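Local coordinates for acetyl-CoA hydrolase/transferase family protein (Porphyromonas gingivalis, PDB 2NVV) that probably hydrolyses acetyl-CoA or exchanges CoA between acetate and other acyl groups through a glutamyl-CoA thioester intermediate, and binds zinc, at residues A222-P226 with V227-I231; A236-L239 with V240-K244; V285-D288 with A289-A292; S395-D399 with G400-S404; D451-P454 with L455-Y459. One frame throughout, in Å; residues are numbered along the deposited sequence.

Contact 1: A222-P226 with V227-I231; sequences APLDP and VTQAI
Asp225 is the N-cap of helix 226-245 and grips Thr228 at two points. Thr228 N donates to Asp225 OD2 at 3.1 Å, the capping bond proper, and meets that oxygen from above the carboxylate plane, 53° out of it. The hydroxyl returns the favour to the backbone: Thr228 OG1 donates to Asp225 O at 2.9 Å, in the carbonyl plane and on a lone pair. It can do so because OG1 sits between its own backbone N and carbonyl carbon (chi1 73°), which turns it back to the start of the helix. Asp225 O takes a second donor as well, Gln229 N at 2.9 Å, the first i to i+4 bond of the helix; Ala230 N to Pro226 O continues the ladder. Pro226 suits this first helical position, having no N-H to satisfy. A carboxylate here would probably also interact favourably with the helix dipole. On the exposed flank, Leu224 and Gln229 cross at about a right angle, the glutamine chain bent at chi2 with its amide beside the leucine branch, Leu224 CD2 being 3.7 Å from Gln229 NE2.

One layer out, Val227 leans on Pro394 and Glu425, and Ile231 also touches Pro394, which ties the helix start to loops of the same chain. The side chain of Thr228 comes within about 4 Å, nearest atoms, of that of Val262, predicted to bind CoA.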
loop_
_atom_site.group_PDB
_atom_site.type_symbol
_atom_site.label_atom_id
_atom_site.label_comp_id
_atom_site.label_asym_id
_atom_site.label_seq_id
_atom_site.Cartn_x
_atom_site.Cartn_y
_atom_site.Cartn_z
ATOM N N ALA A 222 -22.904 14.391 -20.831
ATOM C CA ALA A 222 -21.628 13.665 -20.883
ATOM C C ALA A 222 -21.022 13.779 -22.276
ATOM O O ALA A 222 -20.975 12.795 -23.029
ATOM C CB ALA A 222 -21.842 12.188 -20.518
ATOM N N PRO A 223 -20.532 14.978 -22.630
ATOM C CA PRO A 223 -19.923 15.247 -23.938
ATOM C C PRO A 223 -18.627 14.473 -24.151
ATOM O O PRO A 223 -17.936 14.123 -23.189
ATOM C CB PRO A 223 -19.678 16.745 -23.891
ATOM C CG PRO A 223 -19.272 16.933 -22.455
ATOM C CD PRO A 223 -20.320 16.118 -21.717
ATOM N N LEU A 224 -18.303 14.215 -25.417
ATOM C CA LEU A 224 -17.083 13.501 -25.758
ATOM C C LEU A 224 -15.944 14.517 -25.785
ATOM O O LEU A 224 -16.174 15.711 -25.978
ATOM C CB LEU A 224 -17.228 12.831 -27.123
ATOM C CG LEU A 224 -16.989 11.314 -27.168
ATOM C CD1 LEU A 224 -17.883 10.617 -26.145
ATOM C CD2 LEU A 224 -17.276 10.793 -28.583
ATOM N N ASP A 225 -14.721 14.043 -25.587
ATOM C CA ASP A 225 -13.558 14.919 -25.564
ATOM C C ASP A 225 -12.391 14.191 -26.211
ATOM O O ASP A 225 -12.053 13.081 -25.818
ATOM C CB ASP A 225 -13.234 15.295 -24.113
ATOM C CG ASP A 225 -11.840 15.871 -23.947
ATOM O OD1 ASP A 225 -11.533 16.918 -24.559
ATOM O OD2 ASP A 225 -11.044 15.270 -23.193
ATOM N N PRO A 226 -11.764 14.808 -27.223
ATOM C CA PRO A 226 -10.635 14.189 -27.917
ATOM C C PRO A 226 -9.517 13.717 -27.021
ATOM O O PRO A 226 -8.910 12.674 -27.288
ATOM C CB PRO A 226 -10.196 15.264 -28.912
ATOM C CG PRO A 226 -10.715 16.535 -28.334
ATOM C CD PRO A 226 -12.064 16.129 -27.799
ATOM N N VAL A 227 -9.241 14.468 -25.956
ATOM C CA VAL A 227 -8.176 14.073 -25.031
ATOM C C VAL A 227 -8.507 12.751 -24.345
ATOM O O VAL A 227 -7.641 11.888 -24.227
ATOM C CB VAL A 227 -7.908 15.149 -23.950
ATOM C CG1 VAL A 227 -7.042 14.562 -22.840
ATOM C CG2 VAL A 227 -7.196 16.364 -24.575
ATOM N N THR A 228 -9.756 12.581 -23.910
ATOM C CA THR A 228 -10.150 11.339 -23.249
ATOM C C THR A 228 -10.283 10.197 -24.253
ATOM O O THR A 228 -10.081 9.036 -23.905
ATOM C CB THR A 228 -11.478 11.495 -22.444
ATOM O OG1 THR A 228 -12.596 11.590 -23.340
ATOM C CG2 THR A 228 -11.422 12.736 -21.575
ATOM N N GLN A 229 -10.619 10.524 -25.497
ATOM C CA GLN A 229 -10.730 9.510 -26.540
ATOM C C GLN A 229 -9.335 8.931 -26.721
ATOM O O GLN A 229 -9.158 7.717 -26.808
ATOM C CB GLN A 229 -11.171 10.126 -27.863
ATOM C CG GLN A 229 -12.605 10.599 -27.923
ATOM C CD GLN A 229 -13.597 9.461 -27.786
ATOM O OE1 GLN A 229 -13.914 9.028 -26.675
ATOM N NE2 GLN A 229 -14.083 8.957 -28.922
ATOM N N ALA A 230 -8.354 9.828 -26.778
ATOM C CA ALA A 230 -6.957 9.461 -26.936
ATOM C C ALA A 230 -6.509 8.589 -25.763
ATOM O O ALA A 230 -6.001 7.485 -25.959
ATOM C CB ALA A 230 -6.100 10.724 -27.017
ATOM N N ILE A 231 -6.707 9.088 -24.547
ATOM C CA ILE A 231 -6.330 8.357 -23.354
ATOM C C ILE A 231 -6.930 6.955 -23.342
ATOM O O ILE A 231 -6.218 5.972 -23.141
ATOM C CB ILE A 231 -6.772 9.119 -22.074
ATOM C CG1 ILE A 231 -5.908 10.368 -21.893
ATOM C CG2 ILE A 231 -6.684 8.191 -20.850
ATOM C CD1 ILE A 231 -6.315 11.256 -20.760
#

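Contact 2: A236-L239 with V240-K244; sequences AAFL and VSEMK
Phe238 has its CG anti to the backbone N (chi1 166°), while Glu242, one turn later, carries CG anti to its carbonyl carbon (chi1 -75°) and bends again at chi2; the two turns fold the glutamate back over the phenyl ring. Glu242 CG rests on one ring face as a CH-pi contact, 3.7 Å from the centroid of the Phe238 ring and displaced toward its rim. Beyond it the carboxylate plane is turned nearly parallel to the ring, 19° apart, and Glu242 OE2 comes to 3.4 Å from Phe238 CE1. The polar end has stronger partners: OE2 makes a salt bridge to Arg247 and OE1 one to Arg432, so the carboxylate is drawn from both oxygens and its rotation is probably well fixed.

All of this lies in the latter half of helix 226-245, which covers the mixed sheet containing strands 389-392 and 427-430. Phe238 packs on Ile390, Val428 and Asp430, Leu239 also on Ile390, and Ala236 faces helix 261-272, an alpha/beta layering consistent with the Rossmann-like relatives of this family. The backbone ladder is regular, with Val240 N to Ala236 O at 3.2 Å and Glu242 N to Phe238 O at 2.8 Å. Val240 straddles the preceding turn, its CG1 beside Ala236 O and its CG2 beside Ala237 O. Next along, Met243, a selenomethionine, lays its CG 3.5 Å from Leu239 O.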
loop_
_atom_site.group_PDB
_atom_site.type_symbol
_atom_site.label_atom_id
_atom_site.label_comp_id
_atom_site.label_asym_id
_atom_site.label_seq_id
_atom_site.Cartn_x
_atom_site.Cartn_y
_atom_site.Cartn_z
ATOM N N ALA A 236 -6.352 0.815 -23.846
ATOM C CA ALA A 236 -6.752 -0.421 -24.521
ATOM C C ALA A 236 -5.651 -1.010 -25.413
ATOM O O ALA A 236 -5.418 -2.223 -25.398
ATOM C CB ALA A 236 -7.998 -0.172 -25.337
ATOM N N ALA A 237 -4.981 -0.162 -26.191
ATOM C CA ALA A 237 -3.910 -0.641 -27.063
ATOM C C ALA A 237 -2.701 -1.154 -26.266
ATOM O O ALA A 237 -2.023 -2.097 -26.675
ATOM C CB ALA A 237 -3.477 0.468 -28.001
ATOM N N PHE A 238 -2.422 -0.524 -25.135
ATOM C CA PHE A 238 -1.309 -0.927 -24.297
ATOM C C PHE A 238 -1.572 -2.334 -23.773
ATOM O O PHE A 238 -0.718 -3.221 -23.846
ATOM C CB PHE A 238 -1.171 0.048 -23.126
ATOM C CG PHE A 238 -0.274 -0.445 -22.018
ATOM C CD1 PHE A 238 1.086 -0.620 -22.229
ATOM C CD2 PHE A 238 -0.798 -0.729 -20.759
ATOM C CE1 PHE A 238 1.914 -1.069 -21.213
ATOM C CE2 PHE A 238 0.024 -1.183 -19.735
ATOM C CZ PHE A 238 1.389 -1.351 -19.964
ATOM N N LEU A 239 -2.776 -2.532 -23.257
ATOM C CA LEU A 239 -3.166 -3.817 -22.714
ATOM C C LEU A 239 -3.077 -4.958 -23.730
ATOM O O LEU A 239 -2.503 -6.006 -23.414
ATOM C CB LEU A 239 -4.570 -3.710 -22.106
ATOM C CG LEU A 239 -4.633 -3.518 -20.575
ATOM C CD1 LEU A 239 -3.390 -2.847 -20.045
ATOM C CD2 LEU A 239 -5.874 -2.727 -20.209
ATOM N N VAL A 240 -3.612 -4.782 -24.940
ATOM C CA VAL A 240 -3.518 -5.872 -25.916
ATOM C C VAL A 240 -2.033 -6.099 -26.222
ATOM O O VAL A 240 -1.577 -7.221 -26.413
ATOM C CB VAL A 240 -4.260 -5.563 -27.262
ATOM C CG1 VAL A 240 -5.611 -4.948 -26.989
ATOM C CG2 VAL A 240 -3.435 -4.659 -28.138
ATOM N N SER A 241 -1.280 -5.011 -26.233
ATOM C CA SER A 241 0.132 -5.067 -26.534
ATOM C C SER A 241 0.903 -5.847 -25.489
ATOM O O SER A 241 1.887 -6.532 -25.801
ATOM C CB SER A 241 0.664 -3.649 -26.640
ATOM O OG SER A 241 2.069 -3.658 -26.706
ATOM N N GLU A 242 0.451 -5.743 -24.242
ATOM C CA GLU A 242 1.078 -6.437 -23.124
ATOM C C GLU A 242 0.794 -7.918 -23.177
ATOM O O GLU A 242 1.660 -8.728 -22.844
ATOM C CB GLU A 242 0.573 -5.865 -21.798
ATOM C CG GLU A 242 1.155 -4.506 -21.461
ATOM C CD GLU A 242 2.668 -4.533 -21.427
ATOM O OE1 GLU A 242 3.237 -5.148 -20.494
ATOM O OE2 GLU A 242 3.288 -3.952 -22.343
HETATM N N MSE A 243 -0.419 -8.276 -23.592
HETATM C CA MSE A 243 -0.789 -9.684 -23.687
HETATM C C MSE A 243 0.063 -10.399 -24.715
HETATM O O MSE A 243 0.532 -11.514 -24.476
HETATM C CB MSE A 243 -2.256 -9.843 -24.068
HETATM C CG MSE A 243 -3.232 -9.408 -23.004
HETATM SE SE MSE A 243 -5.010 -9.981 -23.451
HETATM C CE MSE A 243 -5.565 -8.570 -24.613
ATOM N N LYS A 244 0.269 -9.762 -25.863
ATOM C CA LYS A 244 1.072 -10.372 -26.913
ATOM C C LYS A 244 2.552 -10.361 -26.579
ATOM O O LYS A 244 3.319 -11.108 -27.158
ATOM C CB LYS A 244 0.827 -9.676 -28.249
ATOM C CG LYS A 244 1.405 -8.287 -28.375
ATOM C CD LYS A 244 0.990 -7.648 -29.708
ATOM C CE LYS A 244 1.207 -8.610 -30.890
ATOM N NZ LYS A 244 2.613 -9.154 -30.966
#

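Contact 3: V285-D288 with A289-A292; sequences VIQD and AVIA
Ile286 and Val290 make the apolar side of this strand-to-helix junction. Ile286 CG2, anti to the backbone N, reaches forward to Val290 CG1 at 3.7 Å, the two side chains crossing at about a right angle; the same methyl lies 4.1 Å from Ile291 CD1. Leu307 of the neighbouring parallel strand 306-307 and Val313 and Ile317 of helix 311-318 also pack on Ile291.

The mixed contact belongs to Gln287. Its CG stands between backbone N and carbonyl carbon (chi1 65°), and the bent chain lays the amide against Val290 CG2 and the CG 3.9 Å from Ala289 CB. Leu267 of helix 261-272 touches all three residues.

Backbone hydrogen bonds start helix 288-295, with Gln287 at the N-cap. Gln287 O accepts from Ile291 N at 3.3 Å and weakly from Val290 N, while Ala292 N donates to Asp288 O at 2.9 Å. The Asp288 carboxylate bonds outside the two segments, OD1 to Ser310 OG.

Strand 285-286 directly follows Glu284, the predicted thioester-forming residue. Next to it in sequence, then, strand end and helix start are joined by apolar contacts and backbone bonds, with no side-chain hydrogen bond between the two segments.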
loop_
_atom_site.group_PDB
_atom_site.type_symbol
_atom_site.label_atom_id
_atom_site.label_comp_id
_atom_site.label_asym_id
_atom_site.label_seq_id
_atom_site.Cartn_x
_atom_site.Cartn_y
_atom_site.Cartn_z
ATOM N N VAL A 285 -17.297 0.663 -8.340
ATOM C CA VAL A 285 -18.627 1.049 -8.811
ATOM C C VAL A 285 -18.881 0.714 -10.290
ATOM O O VAL A 285 -18.076 1.016 -11.174
ATOM C CB VAL A 285 -18.924 2.573 -8.519
ATOM C CG1 VAL A 285 -17.768 3.205 -7.763
ATOM C CG2 VAL A 285 -19.207 3.328 -9.795
ATOM N N ILE A 286 -20.012 0.063 -10.532
ATOM C CA ILE A 286 -20.409 -0.331 -11.866
ATOM C C ILE A 286 -21.215 0.819 -12.450
ATOM O O ILE A 286 -22.247 1.199 -11.896
ATOM C CB ILE A 286 -21.253 -1.619 -11.797
ATOM C CG1 ILE A 286 -20.450 -2.700 -11.063
ATOM C CG2 ILE A 286 -21.620 -2.088 -13.177
ATOM C CD1 ILE A 286 -21.261 -3.897 -10.638
ATOM N N GLN A 287 -20.733 1.386 -13.556
ATOM C CA GLN A 287 -21.412 2.507 -14.189
ATOM C C GLN A 287 -22.137 2.117 -15.471
ATOM O O GLN A 287 -22.105 0.959 -15.896
ATOM C CB GLN A 287 -20.410 3.624 -14.487
ATOM C CG GLN A 287 -19.345 3.240 -15.503
ATOM C CD GLN A 287 -18.070 2.714 -14.864
ATOM O OE1 GLN A 287 -17.111 3.464 -14.662
ATOM N NE2 GLN A 287 -18.054 1.429 -14.537
ATOM N N ASP A 288 -22.800 3.097 -16.085
ATOM C CA ASP A 288 -23.535 2.873 -17.324
ATOM C C ASP A 288 -22.648 2.242 -18.382
ATOM O O ASP A 288 -23.045 1.283 -19.037
ATOM C CB ASP A 288 -24.088 4.189 -17.866
ATOM C CG ASP A 288 -25.216 4.741 -17.029
ATOM O OD1 ASP A 288 -25.713 5.834 -17.349
ATOM O OD2 ASP A 288 -25.623 4.089 -16.057
ATOM N N ALA A 289 -21.446 2.784 -18.542
ATOM C CA ALA A 289 -20.504 2.280 -19.542
ATOM C C ALA A 289 -20.294 0.771 -19.462
ATOM O O ALA A 289 -20.154 0.108 -20.487
ATOM C CB ALA A 289 -19.173 3.001 -19.421
ATOM N N VAL A 290 -20.275 0.231 -18.244
ATOM C CA VAL A 290 -20.089 -1.212 -18.043
ATOM C C VAL A 290 -21.330 -1.966 -18.498
ATOM O O VAL A 290 -21.247 -2.982 -19.187
ATOM C CB VAL A 290 -19.805 -1.537 -16.546
ATOM C CG1 VAL A 290 -19.886 -3.032 -16.300
ATOM C CG2 VAL A 290 -18.433 -1.015 -16.155
ATOM N N ILE A 291 -22.489 -1.450 -18.111
ATOM C CA ILE A 291 -23.761 -2.060 -18.487
ATOM C C ILE A 291 -23.881 -2.138 -20.015
ATOM O O ILE A 291 -24.297 -3.161 -20.564
ATOM C CB ILE A 291 -24.928 -1.240 -17.922
ATOM C CG1 ILE A 291 -24.764 -1.111 -16.407
ATOM C CG2 ILE A 291 -26.245 -1.888 -18.283
ATOM C CD1 ILE A 291 -24.791 -2.436 -15.679
ATOM N N ALA A 292 -23.507 -1.054 -20.689
ATOM C CA ALA A 292 -23.578 -0.983 -22.141
ATOM C C ALA A 292 -22.771 -2.100 -22.795
ATOM O O ALA A 292 -23.252 -2.752 -23.721
ATOM C CB ALA A 292 -23.075 0.386 -22.622
#

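Contact 4: S395-D399 with G400-S404; sequences SVMKD and GKISS
Met397, a selenomethionine, and Ile402 lie side by side and point the same way, their CB atoms 3.8 Å apart. With CG anti to the backbone N (chi1 178°) and chi2 also extended, SE runs alongside the isoleucine, 3.8 Å from Ile402 CD1; the bend at chi3 turns only CE. Lys398 lies alongside the same isoleucine tip, its aliphatic CG 3.4 Å from Ile402 CD1 before the chain leads off to solvent.

Met397 and Ile402 share one face of a short beta hairpin, strands 396-397 and 402-403. They are the hydrogen-bonded antiparallel pair, Met397 N to Ile402 O at 2.8 Å, while Val396 with Ser403 is the non-hydrogen-bonded pair and occupies the opposite face. Lys401 and Ile402 both face Met397, a classic beta bulge. The tip is a type I' turn with Asp399 and Gly400 at its corners, closed by Lys401 N to Lys398 O at 2.8 Å. Gly400 takes a positive phi of 91°, where a CB would press on Asp399 O, and its CA instead faces Val396 CB at 4.0 Å.

At the open end Ser404 N donates to Ser395 O at 2.7 Å. Ser404 OG lies near Ser395 O and bonds Pro394 O, while Ser395 OG bonds Glu425.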
loop_
_atom_site.group_PDB
_atom_site.type_symbol
_atom_site.label_atom_id
_atom_site.label_comp_id
_atom_site.label_asym_id
_atom_site.label_seq_id
_atom_site.Cartn_x
_atom_site.Cartn_y
_atom_site.Cartn_z
ATOM N N SER A 395 -2.861 15.457 -20.041
ATOM C CA SER A 395 -1.565 16.071 -19.742
ATOM C C SER A 395 -1.646 17.478 -19.159
ATOM O O SER A 395 -0.822 17.854 -18.327
ATOM C CB SER A 395 -0.694 16.101 -21.003
ATOM O OG SER A 395 -1.182 17.038 -21.948
ATOM N N VAL A 396 -2.632 18.259 -19.587
ATOM C CA VAL A 396 -2.750 19.625 -19.099
ATOM C C VAL A 396 -4.144 20.004 -18.646
ATOM O O VAL A 396 -5.076 19.210 -18.718
ATOM C CB VAL A 396 -2.291 20.641 -20.186
ATOM C CG1 VAL A 396 -0.835 20.378 -20.562
ATOM C CG2 VAL A 396 -3.190 20.547 -21.409
HETATM N N MSE A 397 -4.278 21.247 -18.210
HETATM C CA MSE A 397 -5.541 21.774 -17.713
HETATM C C MSE A 397 -5.547 23.288 -17.936
HETATM O O MSE A 397 -4.519 23.864 -18.318
HETATM C CB MSE A 397 -5.630 21.453 -16.227
HETATM C CG MSE A 397 -6.855 21.956 -15.514
HETATM SE SE MSE A 397 -6.685 21.623 -13.609
HETATM C CE MSE A 397 -6.698 19.645 -13.712
ATOM N N LYS A 398 -6.693 23.923 -17.698
ATOM C CA LYS A 398 -6.839 25.370 -17.869
ATOM C C LYS A 398 -6.190 25.875 -19.153
ATOM O O LYS A 398 -5.265 26.691 -19.112
ATOM C CB LYS A 398 -6.233 26.120 -16.674
ATOM C CG LYS A 398 -6.913 25.829 -15.332
ATOM C CD LYS A 398 -8.394 26.259 -15.330
ATOM C CE LYS A 398 -9.107 25.916 -14.010
ATOM N NZ LYS A 398 -8.523 26.609 -12.808
ATOM N N ASP A 399 -6.685 25.393 -20.288
ATOM C CA ASP A 399 -6.156 25.788 -21.593
ATOM C C ASP A 399 -4.643 25.693 -21.689
ATOM O O ASP A 399 -4.014 26.498 -22.371
ATOM C CB ASP A 399 -6.589 27.210 -21.944
ATOM C CG ASP A 399 -8.083 27.316 -22.168
ATOM O OD1 ASP A 399 -8.614 26.545 -23.002
ATOM O OD2 ASP A 399 -8.728 28.162 -21.516
ATOM N N GLY A 400 -4.068 24.717 -20.993
ATOM C CA GLY A 400 -2.634 24.526 -21.037
ATOM C C GLY A 400 -1.834 25.253 -19.984
ATOM O O GLY A 400 -0.640 24.987 -19.846
ATOM N N LYS A 401 -2.472 26.147 -19.237
ATOM C CA LYS A 401 -1.780 26.918 -18.201
ATOM C C LYS A 401 -1.372 26.072 -16.994
ATOM O O LYS A 401 -0.529 26.474 -16.185
ATOM C CB LYS A 401 -2.663 28.084 -17.749
ATOM C CG LYS A 401 -2.961 29.090 -18.850
ATOM C CD LYS A 401 -3.931 30.139 -18.366
ATOM C CE LYS A 401 -4.311 31.106 -19.482
ATOM N NZ LYS A 401 -5.226 32.198 -19.001
ATOM N N ILE A 402 -1.987 24.901 -16.869
ATOM C CA ILE A 402 -1.668 23.991 -15.775
ATOM C C ILE A 402 -1.184 22.675 -16.350
ATOM O O ILE A 402 -1.800 22.124 -17.260
ATOM C CB ILE A 402 -2.902 23.696 -14.882
ATOM C CG1 ILE A 402 -3.300 24.952 -14.095
ATOM C CG2 ILE A 402 -2.589 22.565 -13.918
ATOM C CD1 ILE A 402 -4.514 24.777 -13.212
ATOM N N SER A 403 -0.073 22.180 -15.822
ATOM C CA SER A 403 0.465 20.901 -16.259
ATOM C C SER A 403 0.058 19.815 -15.253
ATOM O O SER A 403 0.166 20.010 -14.040
ATOM C CB SER A 403 1.991 20.974 -16.348
ATOM O OG SER A 403 2.543 19.685 -16.564
ATOM N N SER A 404 -0.414 18.678 -15.747
ATOM C CA SER A 404 -0.798 17.575 -14.870
ATOM C C SER A 404 0.450 16.886 -14.342
ATOM O O SER A 404 0.387 16.116 -13.391
ATOM C CB SER A 404 -1.641 16.563 -15.624
ATOM O OG SER A 404 -2.837 17.147 -16.080
#

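Contact 5: D451-P454 with L455-Y459; sequences DYRP and LLRQY
Tyr452 and Leu456 mark the packed side of this helix start. Leu456 N donates to Tyr452 O at 3.1 Å, and the leucine carbons close over the same oxygen, Leu456 CG lying 3.5 Å from Tyr452 O. Leu456 packs on Ile444 of helix 436-446 and on Phe478 of helix 477-484, and Leu455 also meets Phe478. The Tyr452 ring turns away into a buried place, where its OH bonds Gly400 O of the hairpin 395-404.

The other flank is looser and polar. Arg453 and Arg457 run side by side in the same direction. Arg457 extends from CG to NE and brings one face of its guanidinium over Arg453 CB, with NH1 3.6 Å from that carbon; the contact is therefore made by the flat group of one arginine on the stem of the other. The two guanidiniums stand nearly perpendicular, 84° between planes, with Arg453 NE and Arg457 NH2 4.1 Å apart. That proximity of like charges is probably eased by Asp445, which forms a salt bridge to Arg457 NH2, while Arg453 NH1 goes to Val448 O.

Pro454 and Gln458 occupy the solvent edge. Gln458 N donates to Pro454 O at 3.0 Å, its CG anti to the carbonyl carbon (chi1 -73°) and 3.2 Å from Pro454 O, and Arg457 N adds a weak bond to that oxygen.

With Tyr452 at the N-cap and proline in the first turn, where no N-H is needed for the ladder, this is an ordinary amphipathic helix start, set away from the annotated sites.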
loop_
_atom_site.group_PDB
_atom_site.type_symbol
_atom_site.label_atom_id
_atom_site.label_comp_id
_atom_site.label_asym_id
_atom_site.label_seq_id
_atom_site.Cartn_x
_atom_site.Cartn_y
_atom_site.Cartn_z
ATOM N N ASP A 451 4.506 21.423 -24.286
ATOM C CA ASP A 451 4.749 22.712 -23.645
ATOM C C ASP A 451 5.520 22.635 -22.334
ATOM O O ASP A 451 6.037 23.647 -21.872
ATOM C CB ASP A 451 3.427 23.418 -23.361
ATOM C CG ASP A 451 2.870 24.124 -24.567
ATOM O OD1 ASP A 451 1.735 24.646 -24.479
ATOM O OD2 ASP A 451 3.572 24.170 -25.598
ATOM N N TYR A 452 5.595 21.453 -21.727
ATOM C CA TYR A 452 6.296 21.308 -20.451
ATOM C C TYR A 452 7.454 20.319 -20.487
ATOM O O TYR A 452 8.188 20.181 -19.514
ATOM C CB TYR A 452 5.307 20.881 -19.345
ATOM C CG TYR A 452 4.241 21.911 -19.038
ATOM C CD1 TYR A 452 2.999 21.879 -19.675
ATOM C CD2 TYR A 452 4.495 22.947 -18.137
ATOM C CE1 TYR A 452 2.040 22.858 -19.420
ATOM C CE2 TYR A 452 3.550 23.923 -17.876
ATOM C CZ TYR A 452 2.330 23.879 -18.515
ATOM O OH TYR A 452 1.412 24.861 -18.237
ATOM N N ARG A 453 7.635 19.634 -21.609
ATOM C CA ARG A 453 8.700 18.654 -21.684
ATOM C C ARG A 453 10.105 19.250 -21.528
ATOM O O ARG A 453 10.912 18.735 -20.756
ATOM C CB ARG A 453 8.570 17.850 -22.988
ATOM C CG ARG A 453 7.120 17.544 -23.321
ATOM C CD ARG A 453 6.854 16.092 -23.704
ATOM N NE ARG A 453 7.188 15.802 -25.092
ATOM C CZ ARG A 453 6.391 15.161 -25.951
ATOM N NH1 ARG A 453 5.188 14.726 -25.584
ATOM N NH2 ARG A 453 6.805 14.959 -27.191
ATOM N N PRO A 454 10.419 20.338 -22.240
ATOM C CA PRO A 454 11.769 20.891 -22.082
ATOM C C PRO A 454 12.097 21.431 -20.688
ATOM O O PRO A 454 13.237 21.343 -20.210
ATOM C CB PRO A 454 11.836 21.962 -23.177
ATOM C CG PRO A 454 10.420 22.330 -23.401
ATOM C CD PRO A 454 9.689 21.025 -23.319
ATOM N N LEU A 455 11.081 21.970 -20.032
ATOM C CA LEU A 455 11.234 22.532 -18.699
ATOM C C LEU A 455 11.500 21.425 -17.675
ATOM O O LEU A 455 12.320 21.583 -16.769
ATOM C CB LEU A 455 9.972 23.304 -18.344
ATOM C CG LEU A 455 10.051 24.507 -17.402
ATOM C CD1 LEU A 455 11.275 25.367 -17.693
ATOM C CD2 LEU A 455 8.764 25.312 -17.569
ATOM N N LEU A 456 10.813 20.297 -17.818
ATOM C CA LEU A 456 11.027 19.188 -16.898
ATOM C C LEU A 456 12.338 18.471 -17.225
ATOM O O LEU A 456 12.904 17.797 -16.369
ATOM C CB LEU A 456 9.841 18.224 -16.946
ATOM C CG LEU A 456 8.566 18.823 -16.334
ATOM C CD1 LEU A 456 7.379 17.920 -16.617
ATOM C CD2 LEU A 456 8.759 19.027 -14.816
ATOM N N ARG A 457 12.822 18.621 -18.460
ATOM C CA ARG A 457 14.088 18.005 -18.839
ATOM C C ARG A 457 15.191 18.836 -18.198
ATOM O O ARG A 457 16.208 18.302 -17.767
ATOM C CB ARG A 457 14.281 17.975 -20.365
ATOM C CG ARG A 457 13.430 16.973 -21.099
ATOM C CD ARG A 457 13.902 16.782 -22.536
ATOM N NE ARG A 457 12.962 15.974 -23.323
ATOM C CZ ARG A 457 12.050 16.468 -24.158
ATOM N NH1 ARG A 457 11.939 17.778 -24.342
ATOM N NH2 ARG A 457 11.236 15.645 -24.805
ATOM N N GLN A 458 14.980 20.149 -18.143
ATOM C CA GLN A 458 15.942 21.062 -17.528
ATOM C C GLN A 458 15.995 20.857 -16.016
ATOM O O GLN A 458 17.020 21.109 -15.377
ATOM C CB GLN A 458 15.563 22.511 -17.819
ATOM C CG GLN A 458 15.813 22.952 -19.247
ATOM C CD GLN A 458 15.423 24.404 -19.477
ATOM O OE1 GLN A 458 14.276 24.788 -19.257
ATOM N NE2 GLN A 458 16.376 25.214 -19.918
ATOM N N TYR A 459 14.888 20.401 -15.442
ATOM C CA TYR A 459 14.825 20.159 -14.009
ATOM C C TYR A 459 15.754 19.020 -13.621
ATOM O O TYR A 459 16.287 18.995 -12.511
ATOM C CB TYR A 459 13.398 19.808 -13.585
ATOM C CG TYR A 459 13.258 19.572 -12.100
ATOM C CD1 TYR A 459 13.266 20.637 -11.200
ATOM C CD2 TYR A 459 13.155 18.277 -11.589
ATOM C CE1 TYR A 459 13.176 20.417 -9.825
ATOM C CE2 TYR A 459 13.066 18.043 -10.214
ATOM C CZ TYR A 459 13.077 19.118 -9.344
ATOM O OH TYR A 459 12.996 18.877 -8.003
#

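Along the chain the five contacts come in series, each closing before the next opens. Contacts 1 and 2 share helix 226-245, one at its first turn and the other toward its end, with centres 20 Å apart. Contact 3 follows the predicted active-site glutamate, about 17 Å from contact 1 centre to centre. Contact 4, its centre about 15 Å from that of contact 1, begins just after strand 389-392, the strand that contact 2 packs on. Contacts 4 and 5 touch, their centres 14 Å apart, both within the C-terminal domain of the family. The centres of contacts 3 and 5 are about 38 Å apart, so the set runs from beside the probable CoA site to a peripheral helix.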